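PDB 4DQN: putative branched-chain amino acid aminotransferase IlvE from Streptococcus mutans, which probably catalyses the pyridoxal-phosphate-dependent transfer of the amino group between isoleucine, leucine or valine and 2-oxoglutarate, a step of branched-chain amino acid biosynthesis. Local coordinates for residues Y25-D36 with P96-A106. Residues are numbered along the deposited sequence; the frame is centred on the assembly and turned at random.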
ATOM      1  N   TYR A  25      17.278  16.601   2.610  1.00 27.44           N
ATOM      2  CA  TYR A  25      16.578  17.518   1.717  1.00 23.73           C
ATOM      3  C   TYR A  25      15.069  17.347   1.880  1.00 25.10           C
ATOM      4  O   TYR A  25      14.574  16.232   2.064  1.00 23.81           O
ATOM      5  CB  TYR A  25      16.984  17.199   0.282  1.00 24.67           C
ATOM      6  CG  TYR A  25      16.235  17.920  -0.818  1.00 26.46           C
ATOM      7  CD1 TYR A  25      14.978  17.482  -1.248  1.00 27.59           C
ATOM      8  CD2 TYR A  25      16.808  18.996  -1.467  1.00 25.54           C
ATOM      9  CE1 TYR A  25      14.312  18.124  -2.281  1.00 27.59           C
ATOM     10  CE2 TYR A  25      16.151  19.646  -2.501  1.00 31.15           C
ATOM     11  CZ  TYR A  25      14.910  19.207  -2.901  1.00 30.37           C
ATOM     12  OH  TYR A  25      14.278  19.852  -3.941  1.00 33.50           O
ATOM     13  N   ILE A  26      14.334  18.450   1.799  1.00 25.24           N
ATOM     14  CA  ILE A  26      12.876  18.390   1.821  1.00 24.93           C
ATOM     15  C   ILE A  26      12.293  19.491   0.938  1.00 27.35           C
ATOM     16  O   ILE A  26      12.798  20.614   0.906  1.00 26.26           O
ATOM     17  CB  ILE A  26      12.302  18.474   3.271  1.00 25.63           C
ATOM     18  CG1 ILE A  26      10.819  18.104   3.293  1.00 26.16           C
ATOM     19  CG2 ILE A  26      12.514  19.872   3.873  1.00 26.08           C
ATOM     20  CD1 ILE A  26      10.269  17.831   4.715  1.00 22.29           C
ATOM     21  N   SER A  27      11.240  19.151   0.203  1.00 24.07           N
ATOM     22  CA  SER A  27      10.589  20.081  -0.704  1.00 26.01           C
ATOM     23  C   SER A  27       9.101  19.811  -0.599  1.00 28.60           C
ATOM     24  O   SER A  27       8.687  18.649  -0.485  1.00 25.22           O
ATOM     25  CB  SER A  27      11.072  19.859  -2.145  1.00 26.52           C
ATOM     26  OG  SER A  27      10.455  20.770  -3.054  1.00 26.46           O
ATOM     27  N   TYR A  28       8.308  20.878  -0.618  1.00 24.86           N
ATOM     28  CA  TYR A  28       6.862  20.764  -0.474  1.00 26.59           C
ATOM     29  C   TYR A  28       6.172  21.128  -1.777  1.00 28.66           C
ATOM     30  O   TYR A  28       6.577  22.073  -2.460  1.00 27.43           O
ATOM     31  CB  TYR A  28       6.352  21.684   0.655  1.00 28.36           C
ATOM     32  CG  TYR A  28       6.841  21.310   2.045  1.00 29.34           C
ATOM     33  CD1 TYR A  28       8.103  21.694   2.488  1.00 30.71           C
ATOM     34  CD2 TYR A  28       6.032  20.592   2.916  1.00 34.22           C
ATOM     35  CE1 TYR A  28       8.549  21.363   3.764  1.00 33.77           C
ATOM     36  CE2 TYR A  28       6.471  20.261   4.205  1.00 32.24           C
ATOM     37  CZ  TYR A  28       7.729  20.650   4.608  1.00 33.95           C
ATOM     38  OH  TYR A  28       8.180  20.323   5.870  1.00 40.78           O
ATOM     39  N   TYR A  29       5.134  20.370  -2.129  1.00 26.28           N
ATOM     40  CA  TYR A  29       4.315  20.689  -3.292  1.00 26.43           C
ATOM     41  C   TYR A  29       2.986  21.241  -2.789  1.00 29.82           C
ATOM     42  O   TYR A  29       2.283  20.592  -2.015  1.00 28.93           O
ATOM     43  CB  TYR A  29       4.100  19.428  -4.127  1.00 26.42           C
ATOM     44  CG  TYR A  29       3.333  19.583  -5.422  1.00 26.56           C
ATOM     45  CD1 TYR A  29       1.942  19.575  -5.437  1.00 28.69           C
ATOM     46  CD2 TYR A  29       4.000  19.666  -6.635  1.00 27.12           C
ATOM     47  CE1 TYR A  29       1.239  19.686  -6.631  1.00 31.12           C
ATOM     48  CE2 TYR A  29       3.306  19.773  -7.841  1.00 29.46           C
ATOM     49  CZ  TYR A  29       1.923  19.781  -7.824  1.00 31.94           C
ATOM     50  OH  TYR A  29       1.220  19.883  -9.009  1.00 33.86           O
ATOM     51  N   LYS A  30       2.671  22.460  -3.211  1.00 28.22           N
ATOM     52  CA  LYS A  30       1.405  23.115  -2.894  1.00 32.33           C
ATOM     53  C   LYS A  30       0.981  23.955  -4.093  1.00 32.67           C
ATOM     54  O   LYS A  30       1.831  24.467  -4.822  1.00 34.68           O
ATOM     55  CB  LYS A  30       1.553  24.034  -1.668  1.00 36.73           C
ATOM     56  CG  LYS A  30       2.176  23.368  -0.443  1.00 41.65           C
ATOM     57  CD  LYS A  30       2.292  24.314   0.750  1.00 46.23           C
ATOM     58  CE  LYS A  30       3.247  23.730   1.797  1.00 45.70           C
ATOM     59  NZ  LYS A  30       3.135  24.373   3.136  1.00 47.02           N
ATOM     60  N   ASP A  31      -0.328  24.083  -4.295  1.00 37.65           N
ATOM     61  CA  ASP A  31      -0.875  24.939  -5.349  1.00 40.65           C
ATOM     62  C   ASP A  31      -0.302  24.601  -6.720  1.00 38.67           C
ATOM     63  O   ASP A  31       0.031  25.493  -7.496  1.00 38.34           O
ATOM     64  CB  ASP A  31      -0.626  26.415  -5.018  1.00 41.45           C
ATOM     65  CG  ASP A  31      -1.243  26.822  -3.696  1.00 44.96           C
ATOM     66  OD1 ASP A  31      -2.428  26.486  -3.468  1.00 47.57           O
ATOM     67  OD2 ASP A  31      -0.545  27.469  -2.881  1.00 47.00           O
ATOM     68  N   GLY A  32      -0.166  23.308  -6.998  1.00 37.25           N
ATOM     69  CA  GLY A  32       0.326  22.848  -8.280  1.00 36.49           C
ATOM     70  C   GLY A  32       1.811  23.035  -8.551  1.00 34.72           C
ATOM     71  O   GLY A  32       2.240  22.833  -9.689  1.00 35.54           O
ATOM     72  N   LYS A  33       2.596  23.406  -7.533  1.00 35.49           N
ATOM     73  CA  LYS A  33       4.040  23.669  -7.713  1.00 35.68           C
ATOM     74  C   LYS A  33       4.894  23.059  -6.602  1.00 28.60           C
ATOM     75  O   LYS A  33       4.467  23.032  -5.449  1.00 27.18           O
ATOM     76  CB  LYS A  33       4.329  25.179  -7.714  1.00 36.25           C
ATOM     77  CG  LYS A  33       3.445  26.025  -8.599  1.00 46.63           C
ATOM     78  CD  LYS A  33       3.692  25.739 -10.084  1.00 54.28           C
ATOM     79  CE  LYS A  33       2.861  26.663 -10.980  1.00 55.12           C
ATOM     80  NZ  LYS A  33       1.413  26.624 -10.603  1.00 55.80           N
ATOM     81  N   TRP A  34       6.097  22.588  -6.951  1.00 30.37           N
ATOM     82  CA  TRP A  34       7.134  22.274  -5.960  1.00 30.32           C
ATOM     83  C   TRP A  34       7.839  23.555  -5.538  1.00 29.76           C
ATOM     84  O   TRP A  34       8.115  24.406  -6.379  1.00 28.50           O
ATOM     85  CB  TRP A  34       8.213  21.348  -6.553  1.00 27.52           C
ATOM     86  CG  TRP A  34       7.754  19.951  -6.776  1.00 26.06           C
ATOM     87  CD1 TRP A  34       7.482  19.358  -7.976  1.00 26.92           C
ATOM     88  CD2 TRP A  34       7.487  18.970  -5.766  1.00 26.86           C
ATOM     89  NE1 TRP A  34       7.071  18.052  -7.774  1.00 27.15           N
ATOM     90  CE2 TRP A  34       7.057  17.799  -6.424  1.00 27.20           C
ATOM     91  CE3 TRP A  34       7.585  18.965  -4.371  1.00 26.20           C
ATOM     92  CZ2 TRP A  34       6.724  16.635  -5.726  1.00 24.20           C
ATOM     93  CZ3 TRP A  34       7.238  17.805  -3.677  1.00 24.48           C
ATOM     94  CH2 TRP A  34       6.817  16.662  -4.355  1.00 24.28           C
ATOM     95  N   ASP A  35       8.157  23.692  -4.255  1.00 28.39           N
ATOM     96  CA  ASP A  35       9.092  24.743  -3.851  1.00 27.18           C
ATOM     97  C   ASP A  35      10.498  24.326  -4.287  1.00 30.29           C
ATOM     98  O   ASP A  35      10.665  23.241  -4.858  1.00 28.64           O
ATOM     99  CB  ASP A  35       9.011  25.072  -2.349  1.00 25.96           C
ATOM    100  CG  ASP A  35       9.465  23.928  -1.443  1.00 29.62           C
ATOM    101  OD1 ASP A  35       8.972  23.880  -0.297  1.00 31.65           O
ATOM    102  OD2 ASP A  35      10.316  23.092  -1.827  1.00 27.68           O
ATOM    103  N   ASP A  36      11.496  25.173  -4.026  1.00 29.97           N
ATOM    104  CA  ASP A  36      12.861  24.909  -4.488  1.00 31.27           C
ATOM    105  C   ASP A  36      13.578  23.845  -3.671  1.00 30.35           C
ATOM    106  O   ASP A  36      14.640  23.377  -4.071  1.00 30.22           O
ATOM    107  CB  ASP A  36      13.708  26.186  -4.434  1.00 28.64           C
ATOM    108  CG  ASP A  36      13.226  27.253  -5.396  1.00 32.81           C
ATOM    109  OD1 ASP A  36      12.393  26.946  -6.286  1.00 30.28           O
ATOM    110  OD2 ASP A  36      13.687  28.411  -5.263  1.00 29.91           O
ATOM    111  N   PRO A  96       2.219  14.164  -8.215  1.00 26.95           N
ATOM    112  CA  PRO A  96       2.954  15.001  -9.177  1.00 28.32           C
ATOM    113  C   PRO A  96       4.388  14.528  -9.310  1.00 27.14           C
ATOM    114  O   PRO A  96       4.998  14.124  -8.303  1.00 27.90           O
ATOM    115  CB  PRO A  96       2.932  16.389  -8.529  1.00 26.84           C
ATOM    116  CG  PRO A  96       2.694  16.125  -7.033  1.00 28.51           C
ATOM    117  CD  PRO A  96       1.789  14.917  -7.024  1.00 26.53           C
ATOM    118  N   GLN A  97       4.932  14.571 -10.521  1.00 27.03           N
ATOM    119  CA  GLN A  97       6.299  14.115 -10.736  1.00 24.70           C
ATOM    120  C   GLN A  97       7.343  15.041 -10.111  1.00 25.61           C
ATOM    121  O   GLN A  97       7.167  16.260 -10.050  1.00 25.75           O
ATOM    122  CB  GLN A  97       6.578  13.983 -12.234  1.00 25.57           C
ATOM    123  CG  GLN A  97       5.838  12.839 -12.933  1.00 25.01           C
ATOM    124  CD  GLN A  97       6.232  12.738 -14.389  1.00 30.80           C
ATOM    125  OE1 GLN A  97       7.237  13.324 -14.802  1.00 26.84           O
ATOM    126  NE2 GLN A  97       5.451  12.012 -15.176  1.00 27.73           N
ATOM    127  N   VAL A  98       8.436  14.452  -9.645  1.00 25.48           N
ATOM    128  CA  VAL A  98       9.626  15.215  -9.283  1.00 25.37           C
ATOM    129  C   VAL A  98      10.517  15.181 -10.517  1.00 24.96           C
ATOM    130  O   VAL A  98      10.940  14.099 -10.932  1.00 28.50           O
ATOM    131  CB  VAL A  98      10.373  14.548  -8.102  1.00 25.23           C
ATOM    132  CG1 VAL A  98      11.716  15.239  -7.838  1.00 26.09           C
ATOM    133  CG2 VAL A  98       9.515  14.577  -6.845  1.00 23.91           C
ATOM    134  N   PRO A  99      10.767  16.347 -11.146  1.00 27.62           N
ATOM    135  CA  PRO A  99      11.585  16.354 -12.370  1.00 26.00           C
ATOM    136  C   PRO A  99      12.989  15.794 -12.148  1.00 27.40           C
ATOM    137  O   PRO A  99      13.522  15.862 -11.038  1.00 25.56           O
ATOM    138  CB  PRO A  99      11.650  17.844 -12.746  1.00 27.62           C
ATOM    139  CG  PRO A  99      10.311  18.413 -12.197  1.00 33.17           C
ATOM    140  CD  PRO A  99      10.129  17.656 -10.885  1.00 23.86           C
ATOM    141  N   THR A 100      13.579  15.242 -13.199  1.00 28.59           N
ATOM    142  CA  THR A 100      14.893  14.609 -13.101  1.00 27.08           C
ATOM    143  C   THR A 100      15.969  15.566 -12.595  1.00 26.74           C
ATOM    144  O   THR A 100      16.767  15.200 -11.728  1.00 27.20           O
ATOM    145  CB  THR A 100      15.280  14.021 -14.445  1.00 27.29           C
ATOM    146  OG1 THR A 100      14.296  13.041 -14.803  1.00 28.52           O
ATOM    147  CG2 THR A 100      16.663  13.361 -14.387  1.00 27.95           C
ATOM    148  N   ASP A 101      15.993  16.795 -13.103  1.00 30.48           N
ATOM    149  CA  ASP A 101      17.004  17.727 -12.613  1.00 31.86           C
ATOM    150  C   ASP A 101      16.807  18.065 -11.131  1.00 30.00           C
ATOM    151  O   ASP A 101      17.786  18.169 -10.400  1.00 27.75           O
ATOM    152  CB  ASP A 101      17.148  18.977 -13.499  1.00 34.98           C
ATOM    153  CG  ASP A 101      15.891  19.824 -13.548  1.00 41.46           C
ATOM    154  OD1 ASP A 101      15.941  20.885 -14.206  1.00 50.32           O
ATOM    155  OD2 ASP A 101      14.853  19.449 -12.952  1.00 37.77           O
ATOM    156  N   LYS A 102      15.555  18.190 -10.681  1.00 24.94           N
ATOM    157  CA  LYS A 102      15.277  18.441  -9.260  1.00 26.06           C
ATOM    158  C   LYS A 102      15.756  17.262  -8.412  1.00 27.64           C
ATOM    159  O   LYS A 102      16.427  17.449  -7.391  1.00 27.35           O
ATOM    160  CB  LYS A 102      13.765  18.674  -9.029  1.00 28.31           C
ATOM    161  CG  LYS A 102      13.366  18.924  -7.567  1.00 25.75           C
ATOM    162  CD  LYS A 102      11.844  19.087  -7.457  1.00 26.62           C
ATOM    163  CE  LYS A 102      11.406  19.429  -6.046  1.00 26.39           C
ATOM    164  NZ  LYS A 102      12.002  20.699  -5.528  1.00 26.62           N
ATOM    165  N   PHE A 103      15.409  16.049  -8.853  1.00 26.41           N
ATOM    166  CA  PHE A 103      15.762  14.814  -8.157  1.00 24.92           C
ATOM    167  C   PHE A 103      17.281  14.659  -7.991  1.00 28.91           C
ATOM    168  O   PHE A 103      17.782  14.388  -6.885  1.00 27.87           O
ATOM    169  CB  PHE A 103      15.189  13.622  -8.948  1.00 23.90           C
ATOM    170  CG  PHE A 103      15.439  12.268  -8.314  1.00 25.64           C
ATOM    171  CD1 PHE A 103      16.665  11.623  -8.476  1.00 26.22           C
ATOM    172  CD2 PHE A 103      14.433  11.627  -7.586  1.00 25.43           C
ATOM    173  CE1 PHE A 103      16.900  10.369  -7.890  1.00 27.57           C
ATOM    174  CE2 PHE A 103      14.649  10.370  -7.010  1.00 26.20           C
ATOM    175  CZ  PHE A 103      15.888   9.738  -7.165  1.00 23.74           C
ATOM    176  N   ILE A 104      18.012  14.823  -9.090  1.00 26.48           N
ATOM    177  CA  ILE A 104      19.451  14.583  -9.067  1.00 27.18           C
ATOM    178  C   ILE A 104      20.136  15.665  -8.249  1.00 27.84           C
ATOM    179  O   ILE A 104      21.029  15.375  -7.453  1.00 28.22           O
ATOM    180  CB  ILE A 104      20.031  14.513 -10.486  1.00 27.19           C
ATOM    181  CG1 ILE A 104      19.532  13.250 -11.189  1.00 28.30           C
ATOM    182  CG2 ILE A 104      21.554  14.483 -10.460  1.00 28.05           C
ATOM    183  CD1 ILE A 104      19.903  13.230 -12.676  1.00 27.75           C
ATOM    184  N   ASP A 105      19.704  16.911  -8.421  1.00 27.46           N
ATOM    185  CA  ASP A 105      20.264  18.000  -7.634  1.00 29.43           C
ATOM    186  C   ASP A 105      20.033  17.775  -6.153  1.00 27.48           C
ATOM    187  O   ASP A 105      20.913  18.032  -5.326  1.00 26.45           O
ATOM    188  CB  ASP A 105      19.649  19.341  -8.029  1.00 29.26           C
ATOM    189  CG  ASP A 105      20.121  20.461  -7.136  1.00 33.57           C
ATOM    190  OD1 ASP A 105      21.294  20.857  -7.272  1.00 35.15           O
ATOM    191  OD2 ASP A 105      19.337  20.929  -6.275  1.00 32.79           O
ATOM    192  N   ALA A 106      18.839  17.308  -5.804  1.00 28.48           N
ATOM    193  CA  ALA A 106      18.528  17.069  -4.398  1.00 22.26           C
ATOM    194  C   ALA A 106      19.421  15.981  -3.828  1.00 23.85           C
ATOM    195  O   ALA A 106      19.923  16.101  -2.708  1.00 26.34           O
ATOM    196  CB  ALA A 106      17.073  16.688  -4.241  1.00 24.56           C
TER
HETATM  197  O   HOH W   1      16.572  20.182  -6.078  1.00 34.65           O
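The indole of Trp34 stands between Lys102 and Tyr29: the CE methylene of Lys102 lies over one face toward the rim, CD2 of Tyr29 over the other, and Pro96 O sits in plane at the edge. Over one face of Tyr29 lies Pro96 CG, 3.6 Å from the ring centroid, a CH-pi contact that suits proline, a compact ring closed onto the backbone; Lys33 N lies over the opposite face and Trp34 CG in plane at the edge. Ala106 CB likewise sits over Tyr25, 3.4 Å from the ring centroid; a methyl is small enough to let the axes of helix 100-106 and strand 25-30 approach to 10.2 Å. Val98 CG2 touches CZ2 of Trp34 at 3.6 Å, and the indole NE1 donates to Gln97 O (2.9 Å, 155° at the hydrogen) from above the carbonyl plane, which, with the packing on both faces, helps to set the ring's rotation.

Lys102, with CG anti to the backbone N (chi1 179°), runs extended across the indole and bends only at its last torsion, so that NZ reaches three oxygens: Tyr25 OH, Ser27 OG and Asp35 O, the last in the carbonyl plane. Ser27 OG donates a hydrogen bond to Asp35 OD2 (2.6 Å), and that carboxylate also accepts from Tyr28 N.

The contact thus fastens the beta-hairpin of strands 24-30 and 33-40, at one border of the antiparallel sheet, to loop 96-99 and the first turns of helix 100-113. Three neutral acceptors grip the ammonium group, while Asp35, linked through Ser27, probably stabilises its positive charge without a direct salt bridge.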